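Local coordinates for protein PAN2-PAN3 deadenylation complex catalytic subunit pan2 (Neurospora crassa, PDB 4CZW) that probably shortens the poly(A) tails of mRNA as the catalytic exonuclease subunit of the Pan2-Pan3 deadenylation complex, and is represented here by its pseudo-protease and nuclease portion, at residues S146-K150 with P172-V176; L180-Y186 with P198-F204; L288-I292 with V390-K395; L325-V330 with L342-N347. All blocks are in the same frame, centred on the assembly; numbering follows the deposited sequence.

Contact 1 (S146-K150 with P172-V176); sequences SQDYK and PLDLV
The carbonyl oxygen of Pro-172 accepts the helical hydrogen bond from Val-176 N at 2.9 Å and also lies in the plane of the Tyr-149 ring, at its edge, 4.0 Å from CE2. The CD2 and CE2 side of the ring rests against the first turn of helix 172-180. Tyr-149 CD2 comes within 3.7 Å of Val-176 CB, while CE2 lies near the CA and CB of Pro-172. With CG anti to the backbone N (chi1 -178°), the tyrosine is carried across to the second helix, and its OH comes within 3.6 Å of Leu-175 CD2, the two side chains crossing at a slant. This is apolar packing of the C-terminal end of helix 130-149 against the N-terminal end of helix 172-180 in the pseudo-ubiquitin-protease domain. Beside it is the site where His-70, Cys-75, Cys-80 and Cys-83 bind a zinc ion; the side chain of Tyr-149 is about 5 Å from that of His-70, though it is no ligand itself. Leu-82 of helix 81-94 also touches the tyrosine. Val-176 fills the middle of the contact with both its methyl groups. Its CG2 meets Ser-146 OG at 3.5 Å, whereas CG1 receives Lys-150 CE at 3.7 Å. The lysine chain bends at chi3 (60°), crosses the valine at about a right angle, and brings its NZ to 4.0 Å from Leu-173 CG on the solvent-facing side.

Contact 2 (L180-Y186 with P198-F204); sequences LETDARY and PRTATTF
A beta hairpin made of strands 183-190 and 196-201 supplies this contact, which runs from the Tyr-186 and Arg-199 pair back to Leu-180 and Phe-204 at the hairpin's base. Its far end carries Cys-190 and Cys-193, which with Cys-245 and Cys-248 bind a zinc ion, much as in the zinc-bearing fingers of ubiquitin-specific proteases. Tyr-186 and Arg-199 form an antiparallel hydrogen-bonded pair: Tyr-186 N donates to Arg-199 O at 2.7 Å, and Arg-199 N returns a bond of 2.9 Å to Tyr-186 O. Nearer the base, Thr-182 N reaches Thr-203 O at 2.9 Å (N-H...O angle 164°). The two threonine side chains lie side by side next to this bond, pointing the same way, their hydroxyls turned to outside partners, Thr-182 OG1 to Asn-206 and Thr-203 OG1 to Lys-258. Glu-181 and Phe-204 likewise run alongside each other. CG of the glutamate approaches CE1 of the ring to 3.5 Å, and the carboxylate plane stands 87° from the ring plane. Leu-180 CB meets the ring at its edge, and Phe-142, Asp-143 and Ser-146 of helix 130-149 touch it too. A glycine in place of Glu-181 takes away the chain lying against Phe-204 CE1 and CZ, and the ring would probably be less firmly held against turning. In Tyr-186, CG anti to the carbonyl carbon (chi1 -74°) sets Arg-199 O at the ring edge, and CE2 lies 3.6 Å from Ala-201 CB.

Contact 3 (L288-I292 with V390-K395); sequences LPEEI and VMFQVK
The ring of Phe-392 has the CD1 methyl of Ile-292 over the centre of one face, 3.8 Å from the ring centroid and only 5° off the normal, a clear CH-pi contact. At the edge, in the ring plane, sits Pro-289 O, 3.7 Å from Phe-392 CZ, with Glu-290 O farther along near the same plane. Leu-288 CD1 comes in obliquely to CZ at 4.4 Å and also meets Val-390 CG1. Ile-292 stands roughly at a right angle to the phenylalanine; its CG1, placed between the backbone N and the carbonyl carbon (chi1 58°), aims the terminal methyl at the ring. These segments are not paired strands. Strands 291-297 and 385-394 both pair with strand 321-334 in the mixed sheet of the pseudo-protease domain, and Phe-392 bridges them, touching Leu-325 of that shared strand. Leu-267 and Leu-269 of strand 266-270 pack on the phenylalanine as well. Were Phe-392 replaced by an alanine, Ile-292 CD1 would probably lose the face it lies on and a gap would open between Leu-288 and Ile-292. Toward the surface the chemistry changes to charge. Lys-395, extended throughout, donates from NZ to the syn lone pair of Glu-291 OE2 at 2.7 Å, a salt bridge in which the two chains cross obliquely.

Contact 4 (L325-V330 with L342-N347); sequences LVGTVV and LVATVN
Two threonine hydroxyls are brought to one water by different first torsions: Thr-345 OG1 sits between its backbone N and carbonyl carbon (chi1 56°), Thr-328 OG1 anti to its carbonyl carbon (chi1 -58°). Water 1 bonds to Thr-345 OG1 at 2.7 Å and, at longer range, to Thr-328 OG1 at 3.2 Å, so this buried pair of hydroxyls shares one partner. The threonines form an antiparallel hydrogen-bonded pair in the hairpin of strands 321-334 and 339-347. Val-330 and Val-343 form the next such pair; Val-330 N to Val-343 O (2.9 Å) is nearly straight, with an N-H...O angle of 174°. On the face bearing the threonines, Val-330 CB packs on Val-343 CG2 at 3.8 Å. Asn-347 N closes the other end with a 2.9 Å bond to Val-326 O, while the asparagine's OD1 turns to Gly-349 N. On the opposite face Val-329 CG1 meets Leu-342 CD1 at 4.3 Å. Helix 51-58 lies against that second face, Val-56 touching Val-329 and Val-346, and Ser-52 touching Leu-342 and Ala-344, while strands 385-394 and 361-365 flank the hairpin as its neighbours in the sheet.

How the contacts relate
All four contacts belong to the pseudo-protease domain; contact 4 is fully buried, while the other three are partly buried. Contact 4 is held by backbone hydrogen bonds and aliphatic packing. Contact 3 shares its sheet and touches it, since Glu-290 and Met-391 probably bond to Leu-325 and Val-326; along the chain, contact 4 is nested within the loop that contact 3 closes. Contact 3, however, joins its segments mainly through side chains, without backbone pairing, apolar inside and charged outside. Contacts 1 and 2 lie apart from this pair and meet where Ser-146 packs on Phe-204. Contact 1 joins helices by packing, whereas contact 2 pairs strands.

Contact 1 (S146-K150 with P172-V176)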
# COMPACT_ATOMS: atom_id res chain seq x y z
N SER A 146 -8.40 -7.07 -8.97
CA SER A 146 -9.39 -8.13 -9.12
C SER A 146 -8.88 -9.22 -10.06
O SER A 146 -9.07 -10.41 -9.81
CB SER A 146 -10.72 -7.56 -9.63
OG SER A 146 -11.72 -8.56 -9.65
N GLN A 147 -8.23 -8.80 -11.14
CA GLN A 147 -7.68 -9.74 -12.11
C GLN A 147 -6.29 -10.21 -11.69
O GLN A 147 -5.84 -11.27 -12.11
CB GLN A 147 -7.64 -9.11 -13.51
CG GLN A 147 -6.66 -7.95 -13.65
CD GLN A 147 -6.80 -7.23 -14.98
OE1 GLN A 147 -7.91 -6.86 -15.38
NE2 GLN A 147 -5.69 -7.03 -15.67
N ASP A 148 -5.63 -9.42 -10.85
CA ASP A 148 -4.34 -9.82 -10.28
C ASP A 148 -4.54 -10.95 -9.28
O ASP A 148 -3.71 -11.85 -9.16
CB ASP A 148 -3.65 -8.63 -9.61
CG ASP A 148 -3.03 -7.67 -10.60
OD1 ASP A 148 -2.78 -8.08 -11.75
OD2 ASP A 148 -2.79 -6.50 -10.22
N TYR A 149 -5.65 -10.89 -8.56
CA TYR A 149 -5.96 -11.86 -7.52
C TYR A 149 -6.22 -13.25 -8.09
O TYR A 149 -5.90 -14.26 -7.47
CB TYR A 149 -7.16 -11.39 -6.69
CG TYR A 149 -7.53 -12.30 -5.55
CD1 TYR A 149 -6.89 -12.20 -4.32
CD2 TYR A 149 -8.53 -13.26 -5.69
CE1 TYR A 149 -7.23 -13.03 -3.26
CE2 TYR A 149 -8.87 -14.10 -4.65
CZ TYR A 149 -8.22 -13.98 -3.44
OH TYR A 149 -8.57 -14.81 -2.39
N LYS A 150 -6.82 -13.29 -9.28
CA LYS A 150 -7.18 -14.55 -9.91
C LYS A 150 -6.08 -15.08 -10.82
O LYS A 150 -6.19 -16.18 -11.36
CB LYS A 150 -8.48 -14.39 -10.70
CG LYS A 150 -8.41 -13.36 -11.81
CD LYS A 150 -9.76 -13.17 -12.48
CE LYS A 150 -10.81 -12.71 -11.48
NZ LYS A 150 -12.13 -12.49 -12.12
N PRO A 172 -10.90 -18.55 -6.46
CA PRO A 172 -10.57 -17.12 -6.56
C PRO A 172 -11.54 -16.30 -7.41
O PRO A 172 -11.85 -15.17 -7.03
CB PRO A 172 -9.18 -17.14 -7.20
CG PRO A 172 -8.58 -18.40 -6.72
CD PRO A 172 -9.71 -19.40 -6.66
N LEU A 173 -11.99 -16.84 -8.53
CA LEU A 173 -12.86 -16.10 -9.45
C LEU A 173 -14.18 -15.72 -8.78
O LEU A 173 -14.61 -14.57 -8.85
CB LEU A 173 -13.13 -16.92 -10.72
CG LEU A 173 -13.74 -16.19 -11.92
CD1 LEU A 173 -13.21 -16.78 -13.22
CD2 LEU A 173 -15.26 -16.24 -11.89
N ASP A 174 -14.82 -16.69 -8.13
CA ASP A 174 -16.08 -16.44 -7.45
C ASP A 174 -15.88 -15.58 -6.21
O ASP A 174 -16.74 -14.78 -5.85
CB ASP A 174 -16.75 -17.77 -7.06
CG ASP A 174 -16.94 -18.69 -8.24
OD1 ASP A 174 -17.02 -18.20 -9.39
OD2 ASP A 174 -17.02 -19.92 -8.03
N LEU A 175 -14.73 -15.75 -5.57
CA LEU A 175 -14.45 -15.07 -4.31
C LEU A 175 -14.21 -13.58 -4.50
O LEU A 175 -14.82 -12.75 -3.83
CB LEU A 175 -13.24 -15.71 -3.62
CG LEU A 175 -13.04 -15.24 -2.18
CD1 LEU A 175 -14.31 -15.49 -1.39
CD2 LEU A 175 -11.85 -15.93 -1.54
N VAL A 176 -13.32 -13.24 -5.43
CA VAL A 176 -12.97 -11.84 -5.68
C VAL A 176 -14.18 -11.08 -6.23
O VAL A 176 -14.27 -9.86 -6.09
CB VAL A 176 -11.78 -11.72 -6.65
CG1 VAL A 176 -12.18 -12.14 -8.06
CG2 VAL A 176 -11.22 -10.30 -6.65

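Contact 2 (L180-Y186 with P198-F204)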
# COMPACT_ATOMS: atom_id res chain seq x y z
N LEU A 180 -15.63 -7.64 -4.28
CA LEU A 180 -15.48 -6.31 -4.86
C LEU A 180 -16.59 -5.91 -5.83
O LEU A 180 -16.86 -4.73 -6.02
CB LEU A 180 -14.13 -6.20 -5.57
CG LEU A 180 -12.88 -6.54 -4.76
CD1 LEU A 180 -11.62 -6.34 -5.59
CD2 LEU A 180 -12.83 -5.72 -3.48
N GLU A 181 -17.24 -6.90 -6.45
CA GLU A 181 -18.22 -6.61 -7.49
C GLU A 181 -19.66 -6.52 -7.00
O GLU A 181 -20.05 -7.20 -6.06
CB GLU A 181 -18.14 -7.67 -8.60
CG GLU A 181 -16.88 -7.61 -9.44
CD GLU A 181 -17.01 -8.42 -10.71
OE1 GLU A 181 -18.16 -8.74 -11.10
OE2 GLU A 181 -15.97 -8.74 -11.33
N THR A 182 -20.43 -5.66 -7.66
CA THR A 182 -21.88 -5.64 -7.49
C THR A 182 -22.50 -6.51 -8.57
O THR A 182 -22.65 -6.09 -9.72
CB THR A 182 -22.45 -4.21 -7.58
OG1 THR A 182 -21.87 -3.40 -6.55
CG2 THR A 182 -23.96 -4.23 -7.42
N ASP A 183 -22.86 -7.74 -8.21
CA ASP A 183 -23.42 -8.69 -9.15
C ASP A 183 -24.77 -8.20 -9.68
O ASP A 183 -25.76 -8.18 -8.95
CB ASP A 183 -23.58 -10.07 -8.50
CG ASP A 183 -24.08 -11.12 -9.47
OD1 ASP A 183 -23.81 -10.99 -10.68
OD2 ASP A 183 -24.74 -12.08 -9.02
N ALA A 184 -24.79 -7.80 -10.95
CA ALA A 184 -26.00 -7.24 -11.54
C ALA A 184 -26.02 -7.37 -13.06
O ALA A 184 -25.02 -7.73 -13.68
CB ALA A 184 -26.15 -5.78 -11.14
N ARG A 185 -27.17 -7.07 -13.65
CA ARG A 185 -27.33 -7.06 -15.10
C ARG A 185 -28.52 -6.18 -15.48
O ARG A 185 -29.41 -5.94 -14.66
CB ARG A 185 -27.53 -8.48 -15.64
CG ARG A 185 -28.84 -9.14 -15.21
CD ARG A 185 -29.02 -10.49 -15.88
NE ARG A 185 -30.27 -11.13 -15.49
CZ ARG A 185 -30.69 -12.31 -15.95
NH1 ARG A 185 -29.94 -12.98 -16.81
NH2 ARG A 185 -31.84 -12.81 -15.54
N TYR A 186 -28.52 -5.69 -16.71
CA TYR A 186 -29.59 -4.81 -17.17
C TYR A 186 -30.70 -5.58 -17.88
O TYR A 186 -30.44 -6.36 -18.80
CB TYR A 186 -29.03 -3.73 -18.11
CG TYR A 186 -28.26 -2.64 -17.40
CD1 TYR A 186 -28.92 -1.58 -16.79
CD2 TYR A 186 -26.87 -2.67 -17.35
CE1 TYR A 186 -28.22 -0.58 -16.15
CE2 TYR A 186 -26.16 -1.67 -16.71
CZ TYR A 186 -26.84 -0.63 -16.11
OH TYR A 186 -26.14 0.36 -15.47
N PRO A 198 -31.37 -9.21 -22.03
CA PRO A 198 -30.39 -8.85 -21.00
C PRO A 198 -29.13 -8.18 -21.53
O PRO A 198 -28.70 -8.45 -22.65
CB PRO A 198 -30.05 -10.21 -20.38
CG PRO A 198 -30.17 -11.16 -21.52
CD PRO A 198 -31.30 -10.64 -22.38
N ARG A 199 -28.55 -7.30 -20.72
CA ARG A 199 -27.25 -6.71 -21.00
C ARG A 199 -26.38 -6.78 -19.75
O ARG A 199 -26.77 -6.28 -18.69
CB ARG A 199 -27.38 -5.26 -21.48
CG ARG A 199 -26.05 -4.58 -21.75
CD ARG A 199 -26.22 -3.13 -22.18
NE ARG A 199 -24.93 -2.47 -22.38
CZ ARG A 199 -24.79 -1.20 -22.74
NH1 ARG A 199 -25.86 -0.45 -22.95
NH2 ARG A 199 -23.58 -0.69 -22.90
N THR A 200 -25.22 -7.41 -19.87
CA THR A 200 -24.34 -7.63 -18.73
C THR A 200 -23.80 -6.32 -18.16
O THR A 200 -23.59 -5.35 -18.89
CB THR A 200 -23.15 -8.53 -19.11
OG1 THR A 200 -22.42 -7.95 -20.19
CG2 THR A 200 -23.64 -9.91 -19.52
N ALA A 201 -23.58 -6.31 -16.85
CA ALA A 201 -23.09 -5.11 -16.16
C ALA A 201 -21.99 -5.45 -15.17
O ALA A 201 -22.15 -6.32 -14.31
CB ALA A 201 -24.24 -4.40 -15.46
N THR A 202 -20.86 -4.75 -15.28
CA THR A 202 -19.73 -4.95 -14.38
C THR A 202 -19.51 -3.70 -13.53
O THR A 202 -19.36 -2.60 -14.05
CB THR A 202 -18.44 -5.28 -15.15
OG1 THR A 202 -18.64 -6.45 -15.94
CG2 THR A 202 -17.29 -5.51 -14.18
N THR A 203 -19.49 -3.88 -12.21
CA THR A 203 -19.34 -2.76 -11.30
C THR A 203 -18.40 -3.09 -10.13
O THR A 203 -18.71 -3.95 -9.31
CB THR A 203 -20.69 -2.31 -10.73
OG1 THR A 203 -21.56 -1.93 -11.80
CG2 THR A 203 -20.51 -1.13 -9.79
N PHE A 204 -17.27 -2.40 -10.07
CA PHE A 204 -16.35 -2.54 -8.95
C PHE A 204 -16.58 -1.43 -7.93
O PHE A 204 -16.61 -1.69 -6.72
CB PHE A 204 -14.89 -2.50 -9.43
CG PHE A 204 -14.49 -3.69 -10.25
CD1 PHE A 204 -14.29 -4.92 -9.65
CD2 PHE A 204 -14.29 -3.58 -11.62
CE1 PHE A 204 -13.91 -6.02 -10.40
CE2 PHE A 204 -13.91 -4.67 -12.37
CZ PHE A 204 -13.72 -5.90 -11.76

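Contact 3 (L288-I292 with V390-K395)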
# COMPACT_ATOMS: atom_id res chain seq x y z
N LEU A 288 -23.69 11.40 7.48
CA LEU A 288 -23.00 10.16 7.13
C LEU A 288 -23.00 9.19 8.30
O LEU A 288 -22.36 9.43 9.32
CB LEU A 288 -21.56 10.45 6.70
CG LEU A 288 -20.70 9.22 6.40
CD1 LEU A 288 -21.29 8.41 5.25
CD2 LEU A 288 -19.26 9.62 6.09
N PRO A 289 -23.74 8.08 8.16
CA PRO A 289 -23.81 7.06 9.21
C PRO A 289 -22.57 6.17 9.21
O PRO A 289 -22.02 5.89 8.15
CB PRO A 289 -25.06 6.26 8.84
CG PRO A 289 -25.12 6.36 7.36
CD PRO A 289 -24.58 7.73 7.00
N GLU A 290 -22.15 5.73 10.39
CA GLU A 290 -21.01 4.83 10.49
C GLU A 290 -21.46 3.39 10.31
O GLU A 290 -20.64 2.46 10.30
CB GLU A 290 -20.30 4.99 11.84
CG GLU A 290 -21.15 4.62 13.04
CD GLU A 290 -20.32 4.36 14.28
OE1 GLU A 290 -19.39 3.54 14.21
OE2 GLU A 290 -20.61 4.97 15.33
N GLU A 291 -22.76 3.20 10.16
CA GLU A 291 -23.33 1.86 10.05
C GLU A 291 -24.58 1.86 9.19
O GLU A 291 -25.51 2.63 9.43
CB GLU A 291 -23.64 1.30 11.44
CG GLU A 291 -23.74 -0.21 11.51
CD GLU A 291 -23.85 -0.71 12.93
OE1 GLU A 291 -24.70 -0.20 13.69
OE2 GLU A 291 -23.09 -1.63 13.30
N ILE A 292 -24.60 0.99 8.18
CA ILE A 292 -25.76 0.87 7.30
C ILE A 292 -26.16 -0.59 7.11
O ILE A 292 -25.34 -1.50 7.27
CB ILE A 292 -25.50 1.49 5.91
CG1 ILE A 292 -24.29 0.83 5.24
CG2 ILE A 292 -25.30 2.99 6.03
CD1 ILE A 292 -23.98 1.38 3.87
N VAL A 390 -15.93 6.99 -0.11
CA VAL A 390 -16.40 6.45 1.16
C VAL A 390 -16.31 4.92 1.14
O VAL A 390 -16.76 4.28 0.19
CB VAL A 390 -17.85 6.87 1.44
CG1 VAL A 390 -18.35 6.26 2.74
CG2 VAL A 390 -17.96 8.39 1.50
N MSE A 391 -15.72 4.35 2.19
CA MSE A 391 -15.45 2.92 2.22
C MSE A 391 -16.24 2.18 3.29
O MSE A 391 -16.10 2.45 4.49
CB MSE A 391 -13.96 2.67 2.43
CG MSE A 391 -13.54 1.21 2.27
SE MSE A 391 -13.49 0.64 0.41
CE MSE A 391 -12.05 1.78 -0.23
N PHE A 392 -17.08 1.24 2.86
CA PHE A 392 -17.80 0.36 3.77
C PHE A 392 -17.34 -1.08 3.59
O PHE A 392 -16.94 -1.48 2.50
CB PHE A 392 -19.31 0.45 3.55
CG PHE A 392 -19.94 1.69 4.11
CD1 PHE A 392 -20.37 1.73 5.43
CD2 PHE A 392 -20.14 2.80 3.32
CE1 PHE A 392 -20.96 2.86 5.95
CE2 PHE A 392 -20.73 3.94 3.84
CZ PHE A 392 -21.14 3.97 5.15
N GLN A 393 -17.40 -1.86 4.66
CA GLN A 393 -17.21 -3.30 4.57
C GLN A 393 -18.21 -3.98 5.49
O GLN A 393 -18.72 -3.36 6.42
CB GLN A 393 -15.78 -3.70 4.92
CG GLN A 393 -15.52 -3.89 6.41
CD GLN A 393 -14.32 -4.77 6.69
OE1 GLN A 393 -13.57 -5.12 5.77
NE2 GLN A 393 -14.14 -5.15 7.94
N VAL A 394 -18.48 -5.26 5.23
CA VAL A 394 -19.43 -6.01 6.04
C VAL A 394 -18.94 -6.09 7.49
O VAL A 394 -17.77 -6.36 7.75
CB VAL A 394 -19.66 -7.43 5.48
CG1 VAL A 394 -20.46 -7.35 4.19
CG2 VAL A 394 -18.34 -8.14 5.23
N LYS A 395 -19.85 -5.83 8.42
CA LYS A 395 -19.51 -5.75 9.84
C LYS A 395 -18.99 -7.08 10.37
O LYS A 395 -18.23 -7.12 11.33
CB LYS A 395 -20.72 -5.29 10.65
CG LYS A 395 -20.42 -5.01 12.12
CD LYS A 395 -21.65 -4.50 12.85
CE LYS A 395 -21.34 -4.19 14.30
NZ LYS A 395 -22.52 -3.63 15.02

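Contact 4 (L325-V330 with L342-N347)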
# COMPACT_ATOMS: atom_id res chain seq x y z
N LEU A 325 -18.60 1.53 8.50
CA LEU A 325 -17.81 2.56 7.85
C LEU A 325 -16.35 2.46 8.26
O LEU A 325 -16.01 2.62 9.43
CB LEU A 325 -18.36 3.95 8.18
CG LEU A 325 -17.56 5.14 7.63
CD1 LEU A 325 -17.53 5.12 6.11
CD2 LEU A 325 -18.15 6.45 8.14
N VAL A 326 -15.48 2.18 7.29
CA VAL A 326 -14.05 2.06 7.56
C VAL A 326 -13.38 3.43 7.61
O VAL A 326 -12.72 3.77 8.59
CB VAL A 326 -13.35 1.19 6.50
CG1 VAL A 326 -11.85 1.19 6.73
CG2 VAL A 326 -13.90 -0.22 6.52
N GLY A 327 -13.56 4.21 6.55
CA GLY A 327 -12.95 5.52 6.48
C GLY A 327 -13.45 6.35 5.31
O GLY A 327 -14.38 5.97 4.61
N THR A 328 -12.81 7.50 5.10
CA THR A 328 -13.22 8.43 4.05
C THR A 328 -12.03 9.18 3.45
O THR A 328 -11.23 9.77 4.18
CB THR A 328 -14.24 9.45 4.58
OG1 THR A 328 -15.38 8.77 5.11
CG2 THR A 328 -14.68 10.39 3.46
N VAL A 329 -11.92 9.15 2.13
CA VAL A 329 -10.96 10.00 1.43
C VAL A 329 -11.55 11.39 1.30
O VAL A 329 -12.57 11.58 0.65
CB VAL A 329 -10.60 9.44 0.04
CG1 VAL A 329 -9.75 10.45 -0.72
CG2 VAL A 329 -9.88 8.11 0.17
N VAL A 330 -10.90 12.37 1.93
CA VAL A 330 -11.46 13.71 2.03
C VAL A 330 -10.66 14.75 1.25
O VAL A 330 -9.44 14.82 1.34
CB VAL A 330 -11.53 14.16 3.51
CG1 VAL A 330 -12.13 15.55 3.62
CG2 VAL A 330 -12.34 13.16 4.32
N LEU A 342 -5.52 15.76 -0.59
CA LEU A 342 -6.36 14.77 0.05
C LEU A 342 -5.83 14.29 1.40
O LEU A 342 -4.62 14.15 1.59
CB LEU A 342 -6.55 13.57 -0.87
CG LEU A 342 -6.94 13.92 -2.31
CD1 LEU A 342 -6.97 12.68 -3.18
CD2 LEU A 342 -8.28 14.63 -2.34
N VAL A 343 -6.75 14.05 2.33
CA VAL A 343 -6.42 13.44 3.61
C VAL A 343 -7.32 12.23 3.82
O VAL A 343 -8.24 12.00 3.03
CB VAL A 343 -6.57 14.41 4.79
CG1 VAL A 343 -5.69 15.64 4.58
CG2 VAL A 343 -8.03 14.81 4.96
N ALA A 344 -7.07 11.47 4.87
CA ALA A 344 -7.87 10.29 5.16
C ALA A 344 -8.30 10.24 6.62
O ALA A 344 -7.47 10.29 7.52
CB ALA A 344 -7.11 9.02 4.79
N THR A 345 -9.61 10.16 6.84
CA THR A 345 -10.16 9.99 8.18
C THR A 345 -10.65 8.56 8.33
O THR A 345 -11.67 8.18 7.75
CB THR A 345 -11.31 10.97 8.46
OG1 THR A 345 -12.33 10.82 7.47
CG2 THR A 345 -10.79 12.41 8.44
N VAL A 346 -9.92 7.76 9.10
CA VAL A 346 -10.16 6.33 9.18
C VAL A 346 -10.36 5.84 10.62
O VAL A 346 -9.65 6.26 11.53
CB VAL A 346 -8.99 5.54 8.55
CG1 VAL A 346 -9.25 4.04 8.62
CG2 VAL A 346 -8.78 5.97 7.11
N ASN A 347 -11.34 4.96 10.81
CA ASN A 347 -11.51 4.26 12.08
C ASN A 347 -10.62 3.02 12.10
O ASN A 347 -10.96 1.99 11.53
CB ASN A 347 -12.97 3.88 12.30
CG ASN A 347 -13.27 3.47 13.73
OD1 ASN A 347 -12.43 2.87 14.41
ND2 ASN A 347 -14.47 3.78 14.20
O HOH W 1 -14.64 9.61 8.06